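Long-range contacts in putative enoyl-CoA hydratase (Thermus thermophilus, PDB 1UIY), which probably catalyses the reversible hydration of (2E)-enoyl-CoA to (3S)-3-hydroxyacyl-CoA in fatty acid beta-oxidation, working as a homohexamer built as a dimer of trimers: residues A[105-110]-A[128-133]; A[198-203]-A[235-240]; A[118-123]-A[177-182]; A[33-38]-A[88-93]. All coordinates share one frame; numbering follows the deposited sequence.

How the interactions relate
Interaction 1 holds the inferred active-site residue, Glu-131, whose side chain lies about 3 Å from a bound glycerol; the other three contacts are structural and lie away from it. Interaction 3 is its nearest neighbour, centres 19 Å and nearest atoms about 5 Å apart, and helix 108-114 is followed in the chain by strand 118-122. Interaction 4 packs two helices, its centre 22 Å from that of interaction 1. Interaction 2, in the C-terminal helices, has its centre 38 Å from that of interaction 1, on the opposite side of the chain's centre. Yet subunit packing brings such regions together: Lys-133 of one chain packs on Asn-198 of another.

Interaction 1: residues A[105-110]-A[128-133]; sequences AVAGGA and GYTEVK
Val-106 and Gly-128 pair in a short parallel beta bridge, their CA atoms 4.9 Å apart. Gly-128 N donates to Ala-105 O at 3.1 Å, and Gly-128 O accepts from Ala-107 N at 2.7 Å, so the glycine is gripped through both of its backbone polar atoms. Just beyond this bridge each segment leads into a helix, the one from about 131 only weakly bonded. This is the crotonase fold; by analogy with crotonase relatives, the N-H of Gly-108, at the start of the helix after strand 105-106, probably contributes to the oxyanion hole.

Beside the bridge, Val-106 CG1 meets Thr-130 OG1 at 3.4 Å, the two branched side chains crossing at about a right angle, and both also touch Leu-163 of strand 163-165. Tyr-129 turns its CB away from the other segment, but with CG beside its own backbone N (chi1 -50°) the ring swings back toward Ala-110, whose small CB meets it obliquely, 3.3 Å from CE2. The phenol OH makes a weak hydrogen bond to Ala-110 O, 3.3 Å away. An isoleucine in place of Tyr-129 would probably leave the Ala-110 methyl poorly covered and forfeit that hydrogen bond. Glu-131, the probable catalytic residue, bends at chi2 (71°), folding its carboxylate back over the small Ala-107, where the oxygen OE1 is the nearest atom of Glu-131 to Ala-107 CB, 3.2 Å away in the model.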
loop_
_atom_site.group_PDB
_atom_site.type_symbol
_atom_site.label_atom_id
_atom_site.label_comp_id
_atom_site.label_asym_id
_atom_site.label_seq_id
_atom_site.Cartn_x
_atom_site.Cartn_y
_atom_site.Cartn_z
ATOM N N ALA A 105 10.584 2.925 31.583
ATOM C CA ALA A 105 10.693 3.485 30.234
ATOM C C ALA A 105 9.320 4.090 29.965
ATOM O O ALA A 105 8.341 3.365 29.777
ATOM C CB ALA A 105 11.007 2.390 29.214
ATOM N N VAL A 106 9.250 5.416 29.967
ATOM C CA VAL A 106 7.984 6.099 29.775
ATOM C C VAL A 106 8.031 7.129 28.662
ATOM O O VAL A 106 8.960 7.946 28.595
ATOM C CB VAL A 106 7.551 6.800 31.069
ATOM C CG1 VAL A 106 6.233 7.521 30.860
ATOM C CG2 VAL A 106 7.417 5.789 32.174
ATOM N N ALA A 107 7.004 7.090 27.809
ATOM C CA ALA A 107 6.889 7.994 26.670
ATOM C C ALA A 107 8.122 7.814 25.787
ATOM O O ALA A 107 8.501 6.686 25.473
ATOM C CB ALA A 107 6.774 9.436 27.152
ATOM N N GLY A 108 8.747 8.921 25.401
ATOM C CA GLY A 108 9.929 8.850 24.562
ATOM C C GLY A 108 10.756 7.583 24.721
ATOM O O GLY A 108 10.922 6.813 23.771
ATOM N N GLY A 109 11.274 7.360 25.922
ATOM C CA GLY A 109 12.082 6.183 26.164
ATOM C C GLY A 109 11.360 4.894 25.825
ATOM O O GLY A 109 11.972 3.968 25.289
ATOM N N ALA A 110 10.065 4.828 26.136
ATOM C CA ALA A 110 9.276 3.633 25.855
ATOM C C ALA A 110 9.314 3.325 24.360
ATOM O O ALA A 110 9.398 2.162 23.950
ATOM C CB ALA A 110 7.837 3.828 26.315
ATOM N N GLY A 128 5.399 2.459 29.471
ATOM C CA GLY A 128 4.140 3.100 29.157
ATOM C C GLY A 128 4.250 4.346 28.306
ATOM O O GLY A 128 5.228 5.092 28.380
ATOM N N TYR A 129 3.226 4.572 27.494
ATOM C CA TYR A 129 3.182 5.732 26.620
ATOM C C TYR A 129 2.139 6.681 27.183
ATOM O O TYR A 129 0.945 6.532 26.940
ATOM C CB TYR A 129 2.834 5.282 25.202
ATOM C CG TYR A 129 3.715 4.136 24.752
ATOM C CD1 TYR A 129 3.351 2.808 24.998
ATOM C CD2 TYR A 129 4.947 4.380 24.149
ATOM C CE1 TYR A 129 4.197 1.751 24.657
ATOM C CE2 TYR A 129 5.804 3.331 23.808
ATOM C CZ TYR A 129 5.428 2.020 24.065
ATOM O OH TYR A 129 6.299 0.991 23.766
ATOM N N THR A 130 2.616 7.669 27.933
ATOM C CA THR A 130 1.759 8.629 28.618
ATOM C C THR A 130 1.391 9.929 27.903
ATOM O O THR A 130 0.675 10.754 28.464
ATOM C CB THR A 130 2.396 8.994 29.969
ATOM O OG1 THR A 130 3.711 9.517 29.743
ATOM C CG2 THR A 130 2.514 7.759 30.852
ATOM N N GLU A 131 1.870 10.118 26.681
ATOM C CA GLU A 131 1.593 11.338 25.932
ATOM C C GLU A 131 0.179 11.923 26.111
ATOM O O GLU A 131 0.032 13.095 26.470
ATOM C CB GLU A 131 1.870 11.105 24.445
ATOM C CG GLU A 131 3.345 10.969 24.082
ATOM C CD GLU A 131 3.983 9.665 24.566
ATOM O OE1 GLU A 131 5.208 9.503 24.380
ATOM O OE2 GLU A 131 3.269 8.804 25.125
ATOM N N VAL A 132 -0.858 11.124 25.870
ATOM C CA VAL A 132 -2.222 11.637 26.001
ATOM C C VAL A 132 -2.588 12.212 27.368
ATOM O O VAL A 132 -3.372 13.160 27.456
ATOM C CB VAL A 132 -3.279 10.577 25.657
ATOM C CG1 VAL A 132 -3.410 10.458 24.166
ATOM C CG2 VAL A 132 -2.916 9.251 26.301
ATOM N N LYS A 133 -2.044 11.628 28.428
ATOM C CA LYS A 133 -2.327 12.099 29.782
ATOM C C LYS A 133 -2.057 13.589 29.934
ATOM O O LYS A 133 -2.721 14.256 30.719
ATOM C CB LYS A 133 -1.476 11.337 30.802
ATOM C CG LYS A 133 -1.711 9.846 30.797
ATOM C CD LYS A 133 -2.465 9.402 32.033
ATOM C CE LYS A 133 -1.517 8.775 33.044
ATOM N NZ LYS A 133 -0.328 9.635 33.306
#

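Interaction 2: residues A[198-203]-A[235-240]; sequences NAPTSL and TGDLAE
Asp-237 buries the most surface here, because its carboxylate reaches across to the first turn of the neighbouring helix. Its OD1 accepts a hydrogen bond from Thr-201 N at 3.2 Å, with an N-H...O angle of 158°; the donor comes from above the carboxylate plane, 48° out of it. CG stands beside the aspartate's own backbone N (chi1 -55°), which aims the group at the other helix. Pro-200 crosses the aspartate obliquely, its CD against OD1; having no N-H to offer, a proline is suited to the first turn of a helix, and the aspartate is left to serve the N-H of the next residue.

Both segments are helix starts, with Ala-199 and Thr-235 in the N-cap positions, and they belong to the helical C-terminal part of the crotonase fold. A negative charge beside the start of helix 200-212 is likely to be favoured by the dipole of that helix.

Thr-201, second in buried surface, points its methyl CG2 tip to tip at Thr-235 CG2, 4.0 Å away. Thr-235 OG1 is hydrogen-bonded to Val-232 O and accepts a weak capping bond from Leu-238 N at 3.5 Å. Farther back along the aspartate side chain, Ala-199 CB rests 4.1 Å from Asp-237 CB, a distance that suits a methyl group. Phe-253 packs on both Pro-200 and Asp-237, while Ser-202 OG is hydrogen-bonded to Phe-136 O of a neighbouring subunit.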
loop_
_atom_site.group_PDB
_atom_site.type_symbol
_atom_site.label_atom_id
_atom_site.label_comp_id
_atom_site.label_asym_id
_atom_site.label_seq_id
_atom_site.Cartn_x
_atom_site.Cartn_y
_atom_site.Cartn_z
ATOM N N ASN A 198 25.153 -15.963 14.570
ATOM C CA ASN A 198 24.604 -16.152 13.230
ATOM C C ASN A 198 25.203 -15.221 12.168
ATOM O O ASN A 198 25.831 -14.207 12.494
ATOM C CB ASN A 198 23.080 -16.008 13.272
ATOM C CG ASN A 198 22.407 -17.068 14.148
ATOM O OD1 ASN A 198 22.786 -18.239 14.135
ATOM N ND2 ASN A 198 21.387 -16.660 14.893
ATOM N N ALA A 199 24.990 -15.586 10.899
ATOM C CA ALA A 199 25.496 -14.867 9.718
ATOM C C ALA A 199 25.158 -13.380 9.595
ATOM O O ALA A 199 23.986 -12.997 9.492
ATOM C CB ALA A 199 25.041 -15.586 8.461
ATOM N N PRO A 200 26.191 -12.523 9.572
ATOM C CA PRO A 200 26.042 -11.063 9.459
ATOM C C PRO A 200 25.199 -10.665 8.245
ATOM O O PRO A 200 24.411 -9.724 8.299
ATOM C CB PRO A 200 27.488 -10.573 9.338
ATOM C CG PRO A 200 28.254 -11.608 10.093
ATOM C CD PRO A 200 27.613 -12.897 9.630
ATOM N N THR A 201 25.386 -11.381 7.144
ATOM C CA THR A 201 24.639 -11.117 5.928
ATOM C C THR A 201 23.180 -11.478 6.146
ATOM O O THR A 201 22.288 -10.644 5.980
ATOM C CB THR A 201 25.192 -11.945 4.755
ATOM O OG1 THR A 201 26.432 -11.378 4.312
ATOM C CG2 THR A 201 24.210 -11.977 3.610
ATOM N N SER A 202 22.940 -12.724 6.529
ATOM C CA SER A 202 21.582 -13.196 6.760
ATOM C C SER A 202 20.788 -12.332 7.735
ATOM O O SER A 202 19.578 -12.155 7.572
ATOM C CB SER A 202 21.610 -14.638 7.265
ATOM O OG SER A 202 22.161 -15.496 6.281
ATOM N N LEU A 203 21.470 -11.794 8.742
ATOM C CA LEU A 203 20.813 -10.962 9.742
ATOM C C LEU A 203 20.307 -9.645 9.162
ATOM O O LEU A 203 19.124 -9.318 9.252
ATOM C CB LEU A 203 21.774 -10.686 10.894
ATOM C CG LEU A 203 22.257 -11.899 11.693
ATOM C CD1 LEU A 203 23.196 -11.419 12.766
ATOM C CD2 LEU A 203 21.079 -12.639 12.322
ATOM N N THR A 235 26.495 -15.281 -1.503
ATOM C CA THR A 235 27.226 -14.549 -0.479
ATOM C C THR A 235 28.277 -15.398 0.213
ATOM O O THR A 235 28.095 -16.606 0.405
ATOM C CB THR A 235 26.276 -14.033 0.596
ATOM O OG1 THR A 235 25.705 -15.149 1.288
ATOM C CG2 THR A 235 25.157 -13.196 -0.038
ATOM N N GLY A 236 29.372 -14.756 0.604
ATOM C CA GLY A 236 30.434 -15.468 1.290
ATOM C C GLY A 236 29.970 -16.209 2.537
ATOM O O GLY A 236 30.279 -17.390 2.713
ATOM N N ASP A 237 29.222 -15.527 3.402
ATOM C CA ASP A 237 28.739 -16.149 4.627
ATOM C C ASP A 237 28.050 -17.472 4.348
ATOM O O ASP A 237 28.184 -18.416 5.122
ATOM C CB ASP A 237 27.771 -15.227 5.362
ATOM C CG ASP A 237 28.366 -13.864 5.652
ATOM O OD1 ASP A 237 27.960 -13.247 6.662
ATOM O OD2 ASP A 237 29.224 -13.404 4.864
ATOM N N LEU A 238 27.301 -17.551 3.253
ATOM C CA LEU A 238 26.634 -18.805 2.938
ATOM C C LEU A 238 27.707 -19.820 2.594
ATOM O O LEU A 238 27.641 -20.977 3.023
ATOM C CB LEU A 238 25.681 -18.657 1.755
ATOM C CG LEU A 238 24.825 -19.906 1.531
ATOM C CD1 LEU A 238 24.049 -20.214 2.805
ATOM C CD2 LEU A 238 23.877 -19.698 0.367
ATOM N N ALA A 239 28.693 -19.377 1.810
ATOM C CA ALA A 239 29.802 -20.236 1.417
ATOM C C ALA A 239 30.491 -20.693 2.698
ATOM O O ALA A 239 30.668 -21.889 2.920
ATOM C CB ALA A 239 30.781 -19.473 0.532
ATOM N N GLU A 240 30.857 -19.732 3.543
ATOM C CA GLU A 240 31.512 -20.033 4.808
ATOM C C GLU A 240 30.712 -21.026 5.635
ATOM O O GLU A 240 31.234 -22.041 6.076
ATOM C CB GLU A 240 31.702 -18.755 5.623
ATOM C CG GLU A 240 32.122 -18.991 7.063
ATOM C CD GLU A 240 33.328 -19.905 7.185
ATOM O OE1 GLU A 240 34.418 -19.548 6.678
ATOM O OE2 GLU A 240 33.182 -20.988 7.791
#

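Interaction 3: residues A[118-123]-A[177-182]; sequences LVVMDE and RIAPPG
Met-121 (modelled as selenomethionine) and Ile-178 stand opposite each other in a parallel beta pair, flanked by the bridges Val-120 with Arg-177 and Asp-122 with Ala-179. The hydrogen bonds alternate between the strands: Met-121 N donates to Arg-177 O at 3.0 Å, and Met-121 O takes Ala-179 N at 3.0 Å. Farther on, Glu-123 N reaches Ala-179 O at 2.9 Å, carrying the pairing just past the end of strand 118-122.

Among the side chains, Val-120 CG1 touches Ala-179 CB at 4.1 Å on one face, while on the other Ile-178 CG2 covers Glu-123 CA at 3.7 Å. Where the second strand breaks into Pro-180 and Pro-181, Asp-122 takes over. Its CG lies anti to the backbone N (chi1 -173°), which carries OD1 to Gly-182 N at 3.2 Å, met nearly end-on. The second oxygen, OD2, accepts from Glu-124 N, so the carboxylate links the backbone just after its own strand to the loop after strand 177-179. Replacing Asp-122 by a valine would probably leave the N-H groups of Gly-182 and Glu-124 without these acceptors and the proline-containing loop freer to move.

Arg-177 sends its guanidinium out to Asp-156 of a neighbouring subunit. Strand 177-179 is outermost in the main crotonase-fold sheet within this chain, with 118-122 next and 97-101 beyond; helix 184-197 packs over Val-120 and Ala-179, and helix 166-172 over Met-121 and Ile-178.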
loop_
_atom_site.group_PDB
_atom_site.type_symbol
_atom_site.label_atom_id
_atom_site.label_comp_id
_atom_site.label_asym_id
_atom_site.label_seq_id
_atom_site.Cartn_x
_atom_site.Cartn_y
_atom_site.Cartn_z
ATOM N N LEU A 118 15.034 -6.419 19.624
ATOM C CA LEU A 118 14.540 -7.264 20.695
ATOM C C LEU A 118 14.607 -6.480 21.997
ATOM O O LEU A 118 15.371 -5.518 22.118
ATOM C CB LEU A 118 15.405 -8.520 20.791
ATOM C CG LEU A 118 15.484 -9.346 19.506
ATOM C CD1 LEU A 118 16.695 -10.235 19.541
ATOM C CD2 LEU A 118 14.224 -10.154 19.336
ATOM N N VAL A 119 13.815 -6.895 22.979
ATOM C CA VAL A 119 13.780 -6.203 24.261
ATOM C C VAL A 119 13.818 -7.152 25.439
ATOM O O VAL A 119 13.063 -8.122 25.491
ATOM C CB VAL A 119 12.492 -5.350 24.411
ATOM C CG1 VAL A 119 12.510 -4.625 25.740
ATOM C CG2 VAL A 119 12.361 -4.362 23.259
ATOM N N VAL A 120 14.705 -6.868 26.383
ATOM C CA VAL A 120 14.797 -7.663 27.597
ATOM C C VAL A 120 14.481 -6.670 28.703
ATOM O O VAL A 120 15.179 -5.671 28.873
ATOM C CB VAL A 120 16.197 -8.243 27.810
ATOM C CG1 VAL A 120 16.196 -9.121 29.044
ATOM C CG2 VAL A 120 16.615 -9.051 26.595
HETATM N N MSE A 121 13.412 -6.943 29.439
HETATM C CA MSE A 121 12.971 -6.048 30.498
HETATM C C MSE A 121 13.179 -6.594 31.914
HETATM O O MSE A 121 13.019 -7.796 32.173
HETATM C CB MSE A 121 11.494 -5.707 30.270
HETATM C CG MSE A 121 10.891 -4.772 31.285
HETATM SE SE MSE A 121 9.051 -4.324 30.878
HETATM C CE MSE A 121 9.262 -2.423 30.703
ATOM N N ASP A 122 13.549 -5.692 32.819
ATOM C CA ASP A 122 13.768 -6.024 34.221
ATOM C C ASP A 122 12.432 -6.467 34.808
ATOM O O ASP A 122 11.413 -5.799 34.634
ATOM C CB ASP A 122 14.282 -4.790 34.974
ATOM C CG ASP A 122 14.689 -5.095 36.413
ATOM O OD1 ASP A 122 15.735 -5.756 36.620
ATOM O OD2 ASP A 122 13.960 -4.667 37.337
ATOM N N GLU A 123 12.443 -7.596 35.502
ATOM C CA GLU A 123 11.239 -8.144 36.109
ATOM C C GLU A 123 10.497 -7.138 36.972
ATOM O O GLU A 123 9.348 -7.360 37.337
ATOM C CB GLU A 123 11.612 -9.368 36.940
ATOM C CG GLU A 123 10.508 -9.924 37.816
ATOM C CD GLU A 123 10.957 -11.169 38.565
ATOM O OE1 GLU A 123 11.161 -12.213 37.907
ATOM O OE2 GLU A 123 11.119 -11.102 39.806
ATOM N N ARG A 177 11.898 -11.042 26.331
ATOM C CA ARG A 177 12.247 -11.762 27.558
ATOM C C ARG A 177 12.216 -10.922 28.816
ATOM O O ARG A 177 12.346 -9.699 28.766
ATOM C CB ARG A 177 13.638 -12.385 27.439
ATOM C CG ARG A 177 13.626 -13.811 26.938
ATOM C CD ARG A 177 14.165 -13.931 25.532
ATOM N NE ARG A 177 13.297 -14.770 24.717
ATOM C CZ ARG A 177 13.631 -15.254 23.526
ATOM N NH1 ARG A 177 14.822 -14.990 23.001
ATOM N NH2 ARG A 177 12.767 -15.998 22.855
ATOM N N ILE A 178 12.053 -11.602 29.948
ATOM C CA ILE A 178 12.026 -10.950 31.254
ATOM C C ILE A 178 13.153 -11.503 32.116
ATOM O O ILE A 178 13.188 -12.696 32.411
ATOM C CB ILE A 178 10.717 -11.212 31.995
ATOM C CG1 ILE A 178 9.531 -10.730 31.165
ATOM C CG2 ILE A 178 10.750 -10.501 33.330
ATOM C CD1 ILE A 178 8.198 -11.062 31.780
ATOM N N ALA A 179 14.075 -10.635 32.513
ATOM C CA ALA A 179 15.200 -11.050 33.343
ATOM C C ALA A 179 14.841 -10.855 34.806
ATOM O O ALA A 179 14.152 -9.898 35.163
ATOM C CB ALA A 179 16.445 -10.234 33.001
ATOM N N PRO A 180 15.300 -11.764 35.676
ATOM C CA PRO A 180 14.997 -11.637 37.104
ATOM C C PRO A 180 15.544 -10.302 37.601
ATOM O O PRO A 180 16.582 -9.836 37.125
ATOM C CB PRO A 180 15.723 -12.831 37.710
ATOM C CG PRO A 180 16.901 -13.007 36.784
ATOM C CD PRO A 180 16.262 -12.853 35.434
ATOM N N PRO A 181 14.856 -9.671 38.566
ATOM C CA PRO A 181 15.329 -8.380 39.079
ATOM C C PRO A 181 16.824 -8.385 39.331
ATOM O O PRO A 181 17.311 -9.118 40.190
ATOM C CB PRO A 181 14.515 -8.194 40.362
ATOM C CG PRO A 181 14.222 -9.601 40.788
ATOM C CD PRO A 181 13.867 -10.264 39.482
ATOM N N GLY A 182 17.556 -7.586 38.563
ATOM C CA GLY A 182 18.990 -7.538 38.753
ATOM C C GLY A 182 19.826 -7.285 37.516
ATOM O O GLY A 182 20.557 -6.295 37.455
#

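Interaction 4: residues A[33-38]-A[88-93]; sequences QALDDL and HRVYTY
Leu-35 and Tyr-93 carry most of this contact between two helices whose short axes stay 11.2 Å apart, a separation bridged here by Leu-35, Arg-89 and Tyr-93. Their apolar meeting is a CH-pi contact: Leu-35 CD2 sits over one face of the Tyr-93 ring, 3.9 Å from its centroid and 19° off the normal. The other methyl, CD1, turns to the second helix, touching Val-90 CG2 at 4.2 Å and the aliphatic CG of Arg-89 at 4.0 Å. A branched leucine thus fills two directions at once.

The hydrogen bond runs from Tyr-93 OH to Leu-35 O, modelled at 2.5 Å, very short and doubtful at this resolution, with the carbonyl oxygen at the ring edge and in its plane. One tyrosine uses its face for the leucine side chain and its hydroxyl for the same residue's backbone.

Charges meet at the margin. Asp-36 OD1 forms a long salt bridge with Arg-89 NH2 at 3.9 Å, approaching the guanidinium edge with the two planes 84° apart; the stronger partner of that arginine is Glu-39. Tyr-93 CE2, a rim atom, points onto the centre of one guanidinium face, the planes steeply inclined.

In this crotonase-fold subunit the contact joins the C-terminal part of helix 25-40 to the end of helix 73-92, with Leu-38 resting on strands 2-5 and 9-14, and Tyr-91 facing helix 139-148.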
loop_
_atom_site.group_PDB
_atom_site.type_symbol
_atom_site.label_atom_id
_atom_site.label_comp_id
_atom_site.label_asym_id
_atom_site.label_seq_id
_atom_site.Cartn_x
_atom_site.Cartn_y
_atom_site.Cartn_z
ATOM N N GLN A 33 25.511 9.587 17.064
ATOM C CA GLN A 33 26.952 9.557 16.876
ATOM C C GLN A 33 27.497 8.179 17.230
ATOM O O GLN A 33 28.362 7.646 16.538
ATOM C CB GLN A 33 27.607 10.630 17.747
ATOM C CG GLN A 33 29.051 10.941 17.394
ATOM C CD GLN A 33 29.212 11.471 15.974
ATOM O OE1 GLN A 33 29.224 10.705 15.004
ATOM N NE2 GLN A 33 29.324 12.793 15.846
ATOM N N ALA A 34 26.983 7.595 18.306
ATOM C CA ALA A 34 27.433 6.274 18.720
ATOM C C ALA A 34 27.089 5.234 17.659
ATOM O O ALA A 34 27.971 4.533 17.152
ATOM C CB ALA A 34 26.786 5.893 20.038
ATOM N N LEU A 35 25.800 5.145 17.328
ATOM C CA LEU A 35 25.321 4.193 16.335
ATOM C C LEU A 35 26.140 4.256 15.058
ATOM O O LEU A 35 26.357 3.243 14.402
ATOM C CB LEU A 35 23.843 4.446 16.040
ATOM C CG LEU A 35 22.922 4.187 17.240
ATOM C CD1 LEU A 35 21.521 4.681 16.954
ATOM C CD2 LEU A 35 22.913 2.702 17.552
ATOM N N ASP A 36 26.607 5.445 14.709
ATOM C CA ASP A 36 27.425 5.597 13.511
ATOM C C ASP A 36 28.757 4.900 13.698
ATOM O O ASP A 36 29.112 4.011 12.929
ATOM C CB ASP A 36 27.649 7.074 13.212
ATOM C CG ASP A 36 26.376 7.764 12.809
ATOM O OD1 ASP A 36 25.333 7.446 13.418
ATOM O OD2 ASP A 36 26.410 8.614 11.895
ATOM N N ASP A 37 29.493 5.310 14.723
ATOM C CA ASP A 37 30.781 4.707 15.017
ATOM C C ASP A 37 30.572 3.196 15.050
ATOM O O ASP A 37 31.175 2.449 14.276
ATOM C CB ASP A 37 31.288 5.182 16.381
ATOM C CG ASP A 37 31.440 6.695 16.462
ATOM O OD1 ASP A 37 31.601 7.212 17.589
ATOM O OD2 ASP A 37 31.405 7.369 15.408
ATOM N N LEU A 38 29.689 2.759 15.940
ATOM C CA LEU A 38 29.386 1.349 16.103
ATOM C C LEU A 38 28.974 0.647 14.810
ATOM O O LEU A 38 29.231 -0.544 14.642
ATOM C CB LEU A 38 28.298 1.192 17.158
ATOM C CG LEU A 38 28.708 1.681 18.546
ATOM C CD1 LEU A 38 27.479 1.971 19.385
ATOM C CD2 LEU A 38 29.592 0.638 19.205
ATOM N N HIS A 88 13.757 6.244 13.756
ATOM C CA HIS A 88 14.002 5.563 12.503
ATOM C C HIS A 88 15.388 4.945 12.456
ATOM O O HIS A 88 15.538 3.766 12.126
ATOM C CB HIS A 88 13.825 6.525 11.343
ATOM C CG HIS A 88 13.971 5.881 10.004
ATOM N ND1 HIS A 88 15.194 5.701 9.396
ATOM C CD2 HIS A 88 13.046 5.376 9.154
ATOM C CE1 HIS A 88 15.016 5.115 8.225
ATOM N NE2 HIS A 88 13.722 4.908 8.055
ATOM N N ARG A 89 16.400 5.737 12.788
ATOM C CA ARG A 89 17.763 5.229 12.775
ATOM C C ARG A 89 17.903 3.959 13.606
ATOM O O ARG A 89 18.599 3.029 13.210
ATOM C CB ARG A 89 18.729 6.291 13.292
ATOM C CG ARG A 89 20.160 5.819 13.418
ATOM C CD ARG A 89 20.668 5.147 12.149
ATOM N NE ARG A 89 22.123 5.051 12.171
ATOM C CZ ARG A 89 22.855 4.285 11.366
ATOM N NH1 ARG A 89 22.282 3.519 10.445
ATOM N NH2 ARG A 89 24.177 4.287 11.494
ATOM N N VAL A 90 17.233 3.926 14.753
ATOM C CA VAL A 90 17.290 2.774 15.642
ATOM C C VAL A 90 16.518 1.596 15.060
ATOM O O VAL A 90 17.032 0.483 14.968
ATOM C CB VAL A 90 16.713 3.123 17.032
ATOM C CG1 VAL A 90 16.917 1.968 17.998
ATOM C CG2 VAL A 90 17.383 4.365 17.560
ATOM N N TYR A 91 15.281 1.849 14.656
ATOM C CA TYR A 91 14.441 0.802 14.084
ATOM C C TYR A 91 15.048 0.261 12.786
ATOM O O TYR A 91 14.870 -0.898 12.426
ATOM C CB TYR A 91 13.039 1.373 13.810
ATOM C CG TYR A 91 11.959 0.331 13.600
ATOM C CD1 TYR A 91 11.430 0.079 12.326
ATOM C CD2 TYR A 91 11.465 -0.405 14.673
ATOM C CE1 TYR A 91 10.438 -0.884 12.134
ATOM C CE2 TYR A 91 10.473 -1.365 14.490
ATOM C CZ TYR A 91 9.969 -1.602 13.223
ATOM O OH TYR A 91 9.021 -2.581 13.058
ATOM N N THR A 92 15.793 1.110 12.104
ATOM C CA THR A 92 16.399 0.771 10.833
ATOM C C THR A 92 17.825 0.262 10.923
ATOM O O THR A 92 18.358 -0.252 9.942
ATOM C CB THR A 92 16.331 2.019 9.924
ATOM O OG1 THR A 92 15.016 2.110 9.369
ATOM C CG2 THR A 92 17.357 1.980 8.825
ATOM N N TYR A 93 18.439 0.388 12.097
ATOM C CA TYR A 93 19.830 -0.035 12.297
ATOM C C TYR A 93 20.200 -1.315 11.554
ATOM O O TYR A 93 19.490 -2.310 11.631
ATOM C CB TYR A 93 20.136 -0.210 13.786
ATOM C CG TYR A 93 21.581 0.105 14.120
ATOM C CD1 TYR A 93 22.370 -0.794 14.841
ATOM C CD2 TYR A 93 22.163 1.304 13.702
ATOM C CE1 TYR A 93 23.697 -0.510 15.140
ATOM C CE2 TYR A 93 23.493 1.600 13.993
ATOM C CZ TYR A 93 24.254 0.690 14.715
ATOM O OH TYR A 93 25.558 0.997 15.026
#